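Local coordinates for putative uncharacterized protein (Actinomyces odontolyticus, PDB 3UP9) that probably binds methionine as a membrane-anchored, substrate-binding lipoprotein of the NlpA family, at residues Asp58-Phe61 and Tyr62-Val65; Asp44-Gln47 and Pro48-Leu52; Leu68-Ala71 and Glu72-Gly76; Lys218-Lys221 and Leu222-Asp226. One frame throughout, in Å; residues are numbered along the deposited sequence. Where two conformers were deposited one is given.

Contact 1: Asp58-Phe61 and Tyr62-Val65. With MSE (selenomethionine), chain B.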
# COMPACT_ATOMS: atom_id res chain seq x y z
N ASP A 58 -2.03 18.95 -0.86
CA ASP A 58 -0.64 19.39 -0.79
C ASP A 58 0.31 18.19 -0.88
O ASP A 58 1.40 18.31 -1.42
CB ASP A 58 -0.39 20.18 0.49
CG ASP A 58 -1.11 21.53 0.52
OD1 ASP A 58 -1.02 22.29 -0.48
OD2 ASP A 58 -1.74 21.87 1.57
N ALA A 59 -0.10 17.05 -0.35
CA ALA A 59 0.74 15.84 -0.29
C ALA A 59 -0.22 14.67 -0.19
O ALA A 59 -1.37 14.87 0.12
CB ALA A 59 1.70 15.87 0.91
N ASN A 60 0.23 13.47 -0.51
CA ASN A 60 -0.52 12.27 -0.12
C ASN A 60 0.46 11.28 0.53
O ASN A 60 1.66 11.36 0.35
CB ASN A 60 -1.39 11.64 -1.25
CG ASN A 60 -0.58 11.13 -2.44
OD1 ASN A 60 0.48 10.53 -2.27
ND2 ASN A 60 -1.11 11.35 -3.67
N PHE A 61 -0.10 10.39 1.33
CA PHE A 61 0.67 9.39 2.04
C PHE A 61 -0.13 8.09 2.00
O PHE A 61 -1.00 7.86 2.84
CB PHE A 61 1.00 9.83 3.48
CG PHE A 61 1.69 8.78 4.29
CD1 PHE A 61 2.76 8.06 3.76
CD2 PHE A 61 1.25 8.48 5.58
CE1 PHE A 61 3.39 7.07 4.51
CE2 PHE A 61 1.88 7.50 6.35
CZ PHE A 61 2.94 6.78 5.81
N TYR A 62 0.11 7.29 0.95
CA TYR A 62 -0.64 6.05 0.73
C TYR A 62 0.06 5.06 -0.19
O TYR A 62 -0.37 3.95 -0.26
CB TYR A 62 -2.02 6.35 0.14
CG TYR A 62 -2.06 6.53 -1.36
CD1 TYR A 62 -1.63 7.71 -1.95
CD2 TYR A 62 -2.51 5.53 -2.19
CE1 TYR A 62 -1.64 7.89 -3.33
CE2 TYR A 62 -2.51 5.70 -3.55
CZ TYR A 62 -2.06 6.88 -4.13
OH TYR A 62 -2.10 7.04 -5.49
N GLN A 63 1.11 5.48 -0.91
CA GLN A 63 1.63 4.69 -2.00
C GLN A 63 3.10 4.26 -1.81
O GLN A 63 3.84 4.83 -1.01
CB GLN A 63 1.41 5.42 -3.32
CG GLN A 63 2.44 6.44 -3.69
CD GLN A 63 1.96 7.34 -4.79
OE1 GLN A 63 1.90 6.92 -5.93
NE2 GLN A 63 1.61 8.58 -4.45
N THR A 64 3.46 3.20 -2.52
CA THR A 64 4.74 2.56 -2.44
C THR A 64 5.56 3.17 -3.55
O THR A 64 5.04 3.72 -4.50
CB THR A 64 4.63 1.00 -2.61
OG1 THR A 64 4.12 0.67 -3.94
CG2 THR A 64 3.73 0.35 -1.52
N VAL A 65 6.88 3.03 -3.42
CA VAL A 65 7.84 3.57 -4.36
C VAL A 65 7.65 2.97 -5.74
O VAL A 65 7.65 3.72 -6.70
CB VAL A 65 9.30 3.52 -3.79
CG1 VAL A 65 10.37 3.52 -4.92
CG2 VAL A 65 9.52 4.67 -2.82
N MSE B . -0.47 0.67 1.32
CA MSE B . -0.17 -0.15 0.13
C MSE B . 1.02 -1.06 0.31
O MSE B . 1.99 -0.69 1.02
OXT MSE B . 0.98 -2.15 -0.28
CB MSE B . 0.09 0.74 -1.06
CG MSE B . 0.28 -0.02 -2.41
SE MSE B . 0.62 1.22 -3.83
CE MSE B . -0.95 2.46 -3.75
O HOH W 1 1.97 8.44 -0.94

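Contact 2: Asp44-Gln47 and Pro48-Leu52. With MSE (selenomethionine), chain B.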
# COMPACT_ATOMS: atom_id res chain seq x y z
N ASP A 44 -9.30 4.20 -2.36
CA ASP A 44 -8.70 3.59 -3.54
C ASP A 44 -7.38 4.32 -3.93
O ASP A 44 -7.03 5.33 -3.33
CB ASP A 44 -9.68 3.52 -4.74
CG ASP A 44 -9.54 4.69 -5.67
OD1 ASP A 44 -9.07 5.72 -5.17
OD2 ASP A 44 -9.87 4.60 -6.89
N TYR A 45 -6.68 3.79 -4.94
CA TYR A 45 -5.32 4.19 -5.24
C TYR A 45 -5.23 5.28 -6.29
O TYR A 45 -4.27 6.04 -6.26
CB TYR A 45 -4.50 2.96 -5.64
CG TYR A 45 -4.19 1.93 -4.52
CD1 TYR A 45 -4.21 2.30 -3.19
CD2 TYR A 45 -3.79 0.62 -4.84
CE1 TYR A 45 -3.90 1.40 -2.20
CE2 TYR A 45 -3.44 -0.29 -3.85
CZ TYR A 45 -3.50 0.11 -2.54
OH TYR A 45 -3.15 -0.75 -1.52
N VAL A 46 -6.20 5.33 -7.20
CA VAL A 46 -6.24 6.26 -8.31
C VAL A 46 -6.44 7.72 -7.84
O VAL A 46 -5.73 8.65 -8.23
CB VAL A 46 -7.33 5.83 -9.36
CG1 VAL A 46 -7.50 6.89 -10.41
CG2 VAL A 46 -6.94 4.51 -10.03
N GLN A 47 -7.35 7.87 -6.91
CA GLN A 47 -7.89 9.15 -6.53
C GLN A 47 -6.96 10.10 -5.80
O GLN A 47 -6.97 11.27 -6.11
CB GLN A 47 -9.12 8.87 -5.67
CG GLN A 47 -10.38 9.46 -6.16
CD GLN A 47 -11.20 8.52 -6.95
OE1 GLN A 47 -11.17 8.57 -8.18
NE2 GLN A 47 -12.04 7.74 -6.27
N PRO A 48 -6.15 9.64 -4.83
CA PRO A 48 -5.17 10.56 -4.18
C PRO A 48 -4.11 11.17 -5.10
O PRO A 48 -3.69 12.30 -4.90
CB PRO A 48 -4.45 9.64 -3.16
CG PRO A 48 -5.35 8.49 -2.96
CD PRO A 48 -6.06 8.28 -4.26
N ASN A 49 -3.68 10.42 -6.10
CA ASN A 49 -2.67 10.93 -7.02
C ASN A 49 -3.34 11.96 -7.97
O ASN A 49 -2.76 13.03 -8.19
CB ASN A 49 -1.94 9.79 -7.76
CG ASN A 49 -0.66 9.31 -7.04
OD1 ASN A 49 -0.24 9.90 -6.03
ND2 ASN A 49 -0.03 8.22 -7.56
N THR A 50 -4.57 11.69 -8.42
CA THR A 50 -5.34 12.65 -9.21
C THR A 50 -5.56 13.96 -8.40
O THR A 50 -5.34 15.06 -8.87
CB THR A 50 -6.69 12.01 -9.67
OG1 THR A 50 -6.42 10.96 -10.59
CG2 THR A 50 -7.62 13.01 -10.33
N ALA A 51 -5.99 13.83 -7.16
CA ALA A 51 -6.19 15.02 -6.30
C ALA A 51 -4.88 15.77 -6.09
O ALA A 51 -4.92 16.98 -6.14
CB ALA A 51 -6.81 14.64 -4.93
N LEU A 52 -3.76 15.07 -5.83
CA LEU A 52 -2.41 15.75 -5.77
C LEU A 52 -2.11 16.44 -7.09
O LEU A 52 -1.73 17.59 -7.11
CB LEU A 52 -1.27 14.80 -5.42
CG LEU A 52 0.12 15.40 -5.31
CD1 LEU A 52 0.04 16.55 -4.30
CD2 LEU A 52 1.16 14.32 -4.94
N MSE B . -0.47 0.67 1.32
CA MSE B . -0.17 -0.15 0.13
C MSE B . 1.02 -1.06 0.31
O MSE B . 1.99 -0.69 1.02
OXT MSE B . 0.98 -2.15 -0.28
CB MSE B . 0.09 0.74 -1.06
CG MSE B . 0.28 -0.02 -2.41
SE MSE B . 0.62 1.22 -3.83
CE MSE B . -0.95 2.46 -3.75

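Contact 3: Leu68-Ala71 and Glu72-Gly76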
# COMPACT_ATOMS: atom_id res chain seq x y z
N LEU A 68 4.42 4.43 -7.32
CA LEU A 68 4.71 5.83 -7.70
C LEU A 68 5.49 5.90 -9.01
O LEU A 68 5.14 6.67 -9.89
CB LEU A 68 5.43 6.60 -6.58
CG LEU A 68 5.95 8.03 -6.89
CD1 LEU A 68 4.79 8.97 -7.21
CD2 LEU A 68 6.77 8.55 -5.70
N GLU A 69 6.52 5.06 -9.15
CA GLU A 69 7.35 5.05 -10.35
C GLU A 69 6.52 4.66 -11.57
O GLU A 69 6.65 5.25 -12.60
CB GLU A 69 8.56 4.11 -10.17
CG GLU A 69 9.57 4.71 -9.21
CD GLU A 69 10.61 3.76 -8.67
OE1 GLU A 69 10.45 2.54 -8.72
OE2 GLU A 69 11.62 4.27 -8.18
N ASN A 70 5.68 3.66 -11.43
CA ASN A 70 4.74 3.30 -12.49
C ASN A 70 3.73 4.43 -12.86
O ASN A 70 3.47 4.62 -14.07
CB ASN A 70 3.98 2.02 -12.16
CG ASN A 70 3.01 1.64 -13.25
OD1 ASN A 70 3.39 1.05 -14.24
ND2 ASN A 70 1.73 2.01 -13.07
N ALA A 71 3.21 5.15 -11.85
CA ALA A 71 2.23 6.23 -12.06
C ALA A 71 2.87 7.39 -12.81
O ALA A 71 2.25 7.98 -13.70
CB ALA A 71 1.64 6.73 -10.74
N GLU A 72 4.13 7.69 -12.48
CA GLU A 72 4.89 8.70 -13.22
C GLU A 72 5.17 8.30 -14.68
O GLU A 72 5.14 9.11 -15.58
CB GLU A 72 6.17 8.97 -12.46
CG GLU A 72 5.87 9.59 -11.10
CD GLU A 72 7.08 9.73 -10.17
OE1 GLU A 72 8.06 9.02 -10.40
OE2 GLU A 72 7.00 10.53 -9.19
N LYS A 73 5.43 7.02 -14.90
CA LYS A 73 5.75 6.47 -16.20
C LYS A 73 4.47 6.42 -17.08
O LYS A 73 4.53 6.86 -18.19
CB LYS A 73 6.37 5.07 -16.05
CG LYS A 73 7.13 4.55 -17.26
CD LYS A 73 7.76 3.20 -16.95
CE LYS A 73 8.25 2.53 -18.21
NZ LYS A 73 8.82 1.18 -17.97
N GLN A 74 3.35 5.89 -16.54
CA GLN A 74 2.07 5.72 -17.25
C GLN A 74 1.38 7.08 -17.42
O GLN A 74 0.80 7.32 -18.46
CB GLN A 74 1.10 4.83 -16.49
CG GLN A 74 0.92 3.33 -16.80
CD GLN A 74 -0.17 2.72 -15.84
OE1 GLN A 74 -0.15 1.52 -15.44
NE2 GLN A 74 -1.10 3.62 -15.41
N PHE A 75 1.43 7.96 -16.41
CA PHE A 75 0.65 9.21 -16.49
C PHE A 75 1.38 10.50 -16.61
O PHE A 75 0.73 11.49 -16.86
CB PHE A 75 -0.32 9.32 -15.30
CG PHE A 75 -1.31 8.19 -15.23
CD1 PHE A 75 -2.09 7.86 -16.35
CD2 PHE A 75 -1.48 7.47 -14.07
CE1 PHE A 75 -2.99 6.82 -16.30
CE2 PHE A 75 -2.39 6.43 -14.01
CZ PHE A 75 -3.15 6.11 -15.13
N GLY A 76 2.71 10.54 -16.40
CA GLY A 76 3.52 11.78 -16.57
C GLY A 76 3.46 12.69 -15.34
O GLY A 76 3.84 13.87 -15.37

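Contact 4: Lys218-Lys221 and Leu222-Asp226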
# COMPACT_ATOMS: atom_id res chain seq x y z
N LYS A 218 8.88 19.61 6.87
CA LYS A 218 8.62 19.37 8.32
C LYS A 218 7.80 18.07 8.57
O LYS A 218 8.17 17.29 9.42
CB LYS A 218 8.02 20.60 9.03
CG LYS A 218 8.99 21.78 9.24
CD LYS A 218 8.29 23.10 9.63
CE LYS A 218 9.30 24.22 9.82
NZ LYS A 218 8.86 25.26 10.78
N LEU A 219 6.75 17.83 7.78
CA LEU A 219 5.95 16.61 7.87
C LEU A 219 6.81 15.39 7.55
O LEU A 219 6.78 14.36 8.28
CB LEU A 219 4.70 16.71 6.94
CG LEU A 219 3.80 15.48 6.83
CD1 LEU A 219 3.35 15.09 8.22
CD2 LEU A 219 2.64 15.74 5.87
N GLU A 220 7.60 15.47 6.49
CA GLU A 220 8.56 14.40 6.20
C GLU A 220 9.45 14.07 7.44
O GLU A 220 9.60 12.90 7.82
CB GLU A 220 9.41 14.76 4.97
CG GLU A 220 10.60 13.81 4.67
CD GLU A 220 10.16 12.39 4.28
OE1 GLU A 220 8.96 12.17 3.97
OE2 GLU A 220 11.03 11.51 4.26
N LYS A 221 10.04 15.08 8.08
CA LYS A 221 10.88 14.87 9.25
C LYS A 221 10.06 14.21 10.39
O LYS A 221 10.50 13.21 10.97
CB LYS A 221 11.58 16.18 9.63
CG LYS A 221 12.31 16.15 10.95
CD LYS A 221 13.60 16.95 10.96
CE LYS A 221 14.42 16.59 12.22
NZ LYS A 221 15.87 16.31 11.97
N LEU A 222 8.81 14.67 10.63
CA LEU A 222 7.95 14.07 11.66
C LEU A 222 7.59 12.57 11.38
O LEU A 222 7.64 11.71 12.29
CB LEU A 222 6.69 14.94 11.91
CG LEU A 222 6.88 16.39 12.38
CD1 LEU A 222 5.52 17.05 12.50
CD2 LEU A 222 7.70 16.52 13.66
N LEU A 223 7.27 12.25 10.12
CA LEU A 223 6.99 10.88 9.68
C LEU A 223 8.16 9.90 9.82
O LEU A 223 7.94 8.70 9.85
CB LEU A 223 6.51 10.87 8.23
CG LEU A 223 5.04 11.09 7.91
CD1 LEU A 223 4.90 11.44 6.43
CD2 LEU A 223 4.22 9.87 8.27
N HIS A 224 9.39 10.42 9.88
CA HIS A 224 10.60 9.59 10.08
C HIS A 224 11.23 9.83 11.38
O HIS A 224 12.39 9.63 11.55
CB HIS A 224 11.64 9.83 9.02
CG HIS A 224 11.21 9.34 7.72
ND1 HIS A 224 10.37 10.02 6.96
CD2 HIS A 224 11.49 8.16 7.06
CE1 HIS A 224 10.10 9.33 5.86
NE2 HIS A 224 10.81 8.19 5.91
N SER A 225 10.43 10.25 12.37
CA SER A 225 10.89 10.44 13.72
C SER A 225 10.85 9.15 14.54
O SER A 225 10.19 8.20 14.16
CB SER A 225 10.04 11.50 14.45
OG SER A 225 8.69 11.08 14.61
N ASP A 226 11.53 9.17 15.69
CA ASP A 226 11.55 8.06 16.65
C ASP A 226 10.15 7.90 17.24
O ASP A 226 9.69 6.79 17.50
CB ASP A 226 12.59 8.31 17.76
CG ASP A 226 13.25 7.02 18.26
OD1 ASP A 226 12.60 6.22 18.99
OD2 ASP A 226 14.43 6.80 17.92

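Contact 1: Asp58-Phe61 and Tyr62-Val65
The chain bends where Phe-61 joins Tyr-62, and the short segments 59-61 and 62-64 run at 72° to each other. The side chains of Asn-60 and Tyr-62 meet. Tyr-62 CG lies between its backbone N and carbonyl carbon (chi1 84°), which sets the ring edge against Asn-60. The Asn-60 amide stands at that edge, with the two planes 82° apart and ND2 3.5 Å from Tyr-62 CE1. One face of the ring is covered by Gln-63 CB. Gln-63 NE2 also gives a weak hydrogen bond to Asn-60 OD1, at 3.1 Å. Both amides have a stronger partner in Asn-49 OD1, which takes a bond from Asn-60 ND2 and from Gln-63 NE2. A water accepts from Tyr-62 N at 2.9 Å and can donate to Asn-60 OD1. The ligand methyl CE lies 3.6 Å from Tyr-62 CE2, and Thr-64 CG2 touches the ligand carboxylate O at 3.2 Å. A leucine in place of Tyr-62 would probably leave the Asn-60 amide without the ring edge it packs on, and Tyr-45 O without its weak hydroxyl partner. Thr-64 is the N-cap of helix 65-75, its OG1 bonding weakly to Tyr-67 N. This strand-to-helix passage belongs to the ligand pocket of a periplasmic-binding-protein fold.

Contact 2: Asp44-Gln47 and Pro48-Leu52
Pro-48 packs against Asp-44 at the start of helix 46-53, with its CD 3.2 Å from Asp-44 O. The proline ring sits in the first turn, and the carboxylate of Asp-44 crosses it at a looser distance. Asp-44 turns OD1 back to Gln-47 N in a capping bond of 3.3 Å, with an N-H...O angle of 160°. The donor comes in on the syn side, somewhat out of the carboxylate plane. Between these residues Tyr-45 looks toward the ligand. Its CG lies anti to the carbonyl carbon (chi1 -70°), which carries the ring out from the helix start to the selenomethionine. The methyl CE sits 3.2 Å above the plane of the Tyr-45 ring, over its centre, in a CH-pi arrangement. The ring thus presents a whole face to the end of the ligand side chain, while Tyr-45 OH comes to 3.5 Å from ligand CA. A serine at Tyr-45 would probably open a gap beside the selenomethionine methyl, against which the ring face now lies, and leave it free to shift. Further along, Thr-50 holds OG1 beside its own backbone N (chi1 -67°). This puts OG1 3.4 Å from Val-46 O, in a weak bond that is not settled. Thr-50 N bonds to the same oxygen at 3.3 Å. Gln-47 bends at chi2 and its side chain reaches Tyr-42 in the preceding loop. The helix lies against strand 59-64, where Leu-52 touches Asn-60. Asn-49 and Leu-52 also meet Phe-79 of strand 79-81, and Asn-49 reaches Ala-71 of helix 65-75.

Contact 3: Leu68-Ala71 and Glu72-Gly76
Asn-70 and Gln-74, one helical turn apart, join their side-chain amides. Asn-70 ND2 donates to Gln-74 OE1 over 3.1 Å with a nearly straight N-H...O angle of 170°. The two amide planes are 88° apart. The acceptor lies in the plane of the Asn-70 amide, but the donor stands above the Gln-74 carbonyl plane and not on a lone pair. Asn-70 can reach because its CG is anti to the backbone N (chi1 180°). Gln-74 OE1 has a stronger partner in Thr-115 OG1, so it serves two donors. On another side of the helix, Glu-72 lies back over Leu-68. Its CG rests 3.2 Å from Leu-68 O, and its OE2 is 3.4 Å from Leu-68 CD1. Both residues also touch Phe-79 of strand 79-81. Phe-75 places its CB 3.3 Å from Ala-71 O, and one face of its ring takes Gln-74 CB. In the backbone, Glu-72 N bonds to Leu-68 O, and Phe-75 N closes on Ala-71 O at 2.8 Å. Gly-76 then leaves the helix with positive phi while its N still bonds to Glu-72 O. This is a helix ended by a glycine, the C-terminal turn of helix 65-75.

Contact 4: Lys218-Lys221 and Leu222-Asp226
The imidazole of His-224 has Glu-220 O at its edge, in the ring plane. The motif is a helix C-terminus running straight into the N-cap of the next helix: helix 213-223 ends, and helix 226-235 begins. His-224 ND1 donates to Glu-220 O over 3.1 Å with an N-H...O angle of 168°. The Glu-220 carboxylate crosses the ring obliquely, its plane 47° from the imidazole. The ring of Phe-245 also meets the imidazole. His-224 was modelled in two conformers, so these ring contacts describe one of them. Glu-220 CG is anti to the backbone N and the chain bends at chi2 (65°), which brings its carboxylate over toward His-224. Its OE2 accepts from Glu-83 N; it lies near the imidazole without bonding to it. His-224 N shares itself between Lys-221 O at 3.2 Å and, weakly, Glu-220 O. On the buried side Leu-219 CG meets Leu-223 CD1 at 4.2 Å. Both leucines pack on Leu-204 of strand 201-207, and Leu-223 also touches Ile-21 and Ile-25 of helix 15-28. Leu-223 N bonds to Leu-219 O at 2.8 Å. Ser-225 caps the helix that follows. Leu-222 O is gripped twice by Ser-225, by its N at 3.1 Å and by its OG at 2.6 Å in the carbonyl plane.

Overall arrangement
Contact 1 is fully buried, while contacts 2, 3 and 4 are partly buried turns of helices that also hold exposed residues. Contacts 1 and 2 both touch the selenomethionine and also each other, as helix 46-53 packs on strand 59-64. Contact 3 follows contact 1 in the chain, and its helix 65-75 also meets the helix of contact 2. Contact 4 is linked to contact 1 by Phe-61 on Leu-223, and it does not touch contacts 2 or 3. The chemistry changes with place. Aromatic and amide groups line the pocket in contacts 1 and 2. Contact 3 pairs amides, and contact 4 combines leucines with helix-end hydrogen bonds.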